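PDB 5CZW: myroilysin from Myroides profundi, which probably acts as a zinc-dependent metalloendopeptidase of the astacin (M12A) family, kept latent in this form by its propeptide through a cysteine switch. Local coordinates for residues A[90-95]-A[116-121]. The protein carries 1 engineered substitution. Numbering follows the deposited sequence.
Sequences RVTFTQ and TMNFGW
N118 OD1 is gripped from the 90-95 segment by two donors: T92 OG1 at 2.7 Å and the backbone N of T94 at 2.8 Å, the latter meeting a lone pair in the plane of the carbonyl, with 164° at the hydrogen. The other end of the same amide gives an N-H from ND2 to T94 O (3.0 Å), the acceptor lying in the amide plane, so N118 bonds both polar backbone atoms of T94 and its flip is fixed; ND2 also reaches G98 O. N118 CG stands anti to the backbone N (chi1 -171°), which carries the amide across to T92 and T94 just where the strand 89-92 ends. With an alanine here, the N-H and carbonyl of T94 would probably lose these mates and the T92 hydroxyl could turn more freely. The pairing is parallel, as T92 N to M117 O and F119 N to T92 O show, and it joins two neighbouring strands of the mixed sheet of the astacin-type metzincin catalytic domain. At its start R90 O accepts from both T116 N (2.7 Å) and M117 N, while T116 OG1 receives R90 N and its CG2 lies over one face of the guanidinium, whose NE is hydrogen-bonded to E114 O. V91 and M117 lie on the face of the sheet opposite N118; M117 packs on F139 and A142 of helix 128-143, which carries the zinc ligands H137 and H141. V91 CG1 meets the edge of the F119 ring, 3.6 Å from CD2. Farther along, a water links Q95 NE2 to F119 O.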
loop_
_atom_site.group_PDB
_atom_site.type_symbol
_atom_site.label_atom_id
_atom_site.label_comp_id
_atom_site.label_asym_id
_atom_site.label_seq_id
_atom_site.Cartn_x
_atom_site.Cartn_y
_atom_site.Cartn_z
ATOM N N ARG A 90 4.296 -5.180 -10.183
ATOM C CA ARG A 90 3.665 -6.530 -10.262
ATOM C C ARG A 90 2.689 -6.703 -9.085
ATOM O O ARG A 90 3.086 -6.692 -7.912
ATOM C CB ARG A 90 4.669 -7.677 -10.300
ATOM C CG ARG A 90 5.626 -7.517 -11.505
ATOM C CD ARG A 90 6.705 -8.611 -11.571
ATOM N NE ARG A 90 7.615 -8.540 -10.477
ATOM C CZ ARG A 90 8.669 -7.770 -10.412
ATOM N NH1 ARG A 90 8.914 -6.952 -11.358
ATOM N NH2 ARG A 90 9.449 -7.777 -9.321
ATOM N N VAL A 91 1.415 -6.655 -9.430
ATOM C CA VAL A 91 0.311 -6.561 -8.449
ATOM C C VAL A 91 -0.400 -7.944 -8.256
ATOM O O VAL A 91 -0.868 -8.617 -9.230
ATOM C CB VAL A 91 -0.787 -5.614 -8.977
ATOM C CG1 VAL A 91 -1.882 -5.542 -7.897
ATOM C CG2 VAL A 91 -0.201 -4.281 -9.371
ATOM N N THR A 92 -0.383 -8.408 -7.029
ATOM C CA THR A 92 -1.198 -9.552 -6.642
ATOM C C THR A 92 -2.402 -9.197 -5.814
ATOM O O THR A 92 -2.510 -8.075 -5.340
ATOM C CB THR A 92 -0.337 -10.574 -5.911
ATOM O OG1 THR A 92 0.363 -9.932 -4.874
ATOM C CG2 THR A 92 0.670 -11.258 -6.910
ATOM N N PHE A 93 -3.241 -10.234 -5.596
ATOM C CA PHE A 93 -4.522 -10.099 -4.924
ATOM C C PHE A 93 -4.630 -11.166 -3.847
ATOM O O PHE A 93 -5.714 -11.860 -3.695
ATOM C CB PHE A 93 -5.635 -10.216 -5.939
ATOM C CG PHE A 93 -5.596 -9.086 -6.920
ATOM C CD1 PHE A 93 -6.184 -7.820 -6.625
ATOM C CD2 PHE A 93 -4.955 -9.252 -8.090
ATOM C CE1 PHE A 93 -6.095 -6.789 -7.551
ATOM C CE2 PHE A 93 -4.865 -8.195 -8.974
ATOM C CZ PHE A 93 -5.409 -6.996 -8.681
ATOM N N THR A 94 -3.563 -11.292 -3.096
ATOM C CA THR A 94 -3.506 -12.403 -2.108
ATOM C C THR A 94 -4.320 -11.957 -0.900
ATOM O O THR A 94 -3.945 -11.015 -0.163
ATOM C CB THR A 94 -2.057 -12.669 -1.726
ATOM O OG1 THR A 94 -1.314 -13.075 -2.891
ATOM C CG2 THR A 94 -1.976 -13.685 -0.631
ATOM N N GLN A 95 -5.356 -12.761 -0.622
ATOM C CA GLN A 95 -6.347 -12.407 0.389
ATOM C C GLN A 95 -5.746 -12.583 1.774
ATOM O O GLN A 95 -5.132 -13.602 2.065
ATOM C CB GLN A 95 -7.631 -13.279 0.242
ATOM C CG GLN A 95 -8.452 -12.937 -0.997
ATOM C CD GLN A 95 -8.780 -11.481 -1.012
ATOM O OE1 GLN A 95 -9.481 -11.017 -0.140
ATOM N NE2 GLN A 95 -8.162 -10.754 -1.902
ATOM N N THR A 116 5.380 -6.763 -6.409
ATOM C CA THR A 116 5.817 -5.491 -5.882
ATOM C C THR A 116 4.665 -4.720 -5.124
ATOM O O THR A 116 4.922 -3.685 -4.474
ATOM C CB THR A 116 6.387 -4.526 -6.928
ATOM O OG1 THR A 116 5.292 -3.978 -7.702
ATOM C CG2 THR A 116 7.411 -5.236 -7.759
ATOM N N MET A 117 3.442 -5.231 -5.301
ATOM C CA MET A 117 2.247 -4.630 -4.702
ATOM C C MET A 117 1.231 -5.758 -4.441
ATOM O O MET A 117 1.145 -6.721 -5.224
ATOM C CB MET A 117 1.635 -3.658 -5.704
ATOM C CG MET A 117 0.411 -2.892 -5.184
ATOM S SD MET A 117 -0.260 -1.679 -6.366
ATOM C CE MET A 117 1.096 -0.536 -6.578
ATOM N N ASN A 118 0.406 -5.634 -3.391
ATOM C CA ASN A 118 -0.664 -6.618 -3.122
ATOM C C ASN A 118 -1.900 -5.827 -2.633
ATOM O O ASN A 118 -1.796 -4.904 -1.896
ATOM C CB ASN A 118 -0.259 -7.590 -2.059
ATOM C CG ASN A 118 -1.227 -8.743 -1.905
ATOM O OD1 ASN A 118 -1.391 -9.533 -2.857
ATOM N ND2 ASN A 118 -1.985 -8.799 -0.792
ATOM N N PHE A 119 -3.059 -6.310 -3.073
ATOM C CA PHE A 119 -4.333 -5.872 -2.535
ATOM C C PHE A 119 -4.923 -7.093 -1.813
ATOM O O PHE A 119 -5.215 -8.104 -2.434
ATOM C CB PHE A 119 -5.179 -5.451 -3.686
ATOM C CG PHE A 119 -4.748 -4.144 -4.262
ATOM C CD1 PHE A 119 -4.808 -2.999 -3.494
ATOM C CD2 PHE A 119 -4.150 -4.098 -5.473
ATOM C CE1 PHE A 119 -4.357 -1.805 -4.055
ATOM C CE2 PHE A 119 -3.685 -2.941 -6.056
ATOM C CZ PHE A 119 -3.780 -1.775 -5.332
ATOM N N GLY A 120 -5.065 -6.921 -0.520
ATOM C CA GLY A 120 -5.436 -8.051 0.321
ATOM C C GLY A 120 -6.896 -8.300 0.608
ATOM O O GLY A 120 -7.171 -9.277 1.332
ATOM N N TRP A 121 -7.781 -7.406 0.189
ATOM C CA TRP A 121 -9.204 -7.517 0.580
ATOM C C TRP A 121 -10.249 -7.129 -0.434
ATOM O O TRP A 121 -11.462 -7.006 -0.060
ATOM C CB TRP A 121 -9.443 -6.756 1.873
ATOM C CG TRP A 121 -9.108 -5.266 1.846
ATOM C CD1 TRP A 121 -9.829 -4.288 1.285
ATOM C CD2 TRP A 121 -7.917 -4.627 2.353
ATOM N NE1 TRP A 121 -9.218 -3.085 1.424
ATOM C CE2 TRP A 121 -8.026 -3.274 2.074
ATOM C CE3 TRP A 121 -6.769 -5.084 3.021
ATOM C CZ2 TRP A 121 -7.037 -2.351 2.455
ATOM C CZ3 TRP A 121 -5.834 -4.191 3.428
ATOM C CH2 TRP A 121 -5.964 -2.847 3.146
HETATM O O HOH W 1 -7.856 -8.360 -3.232
#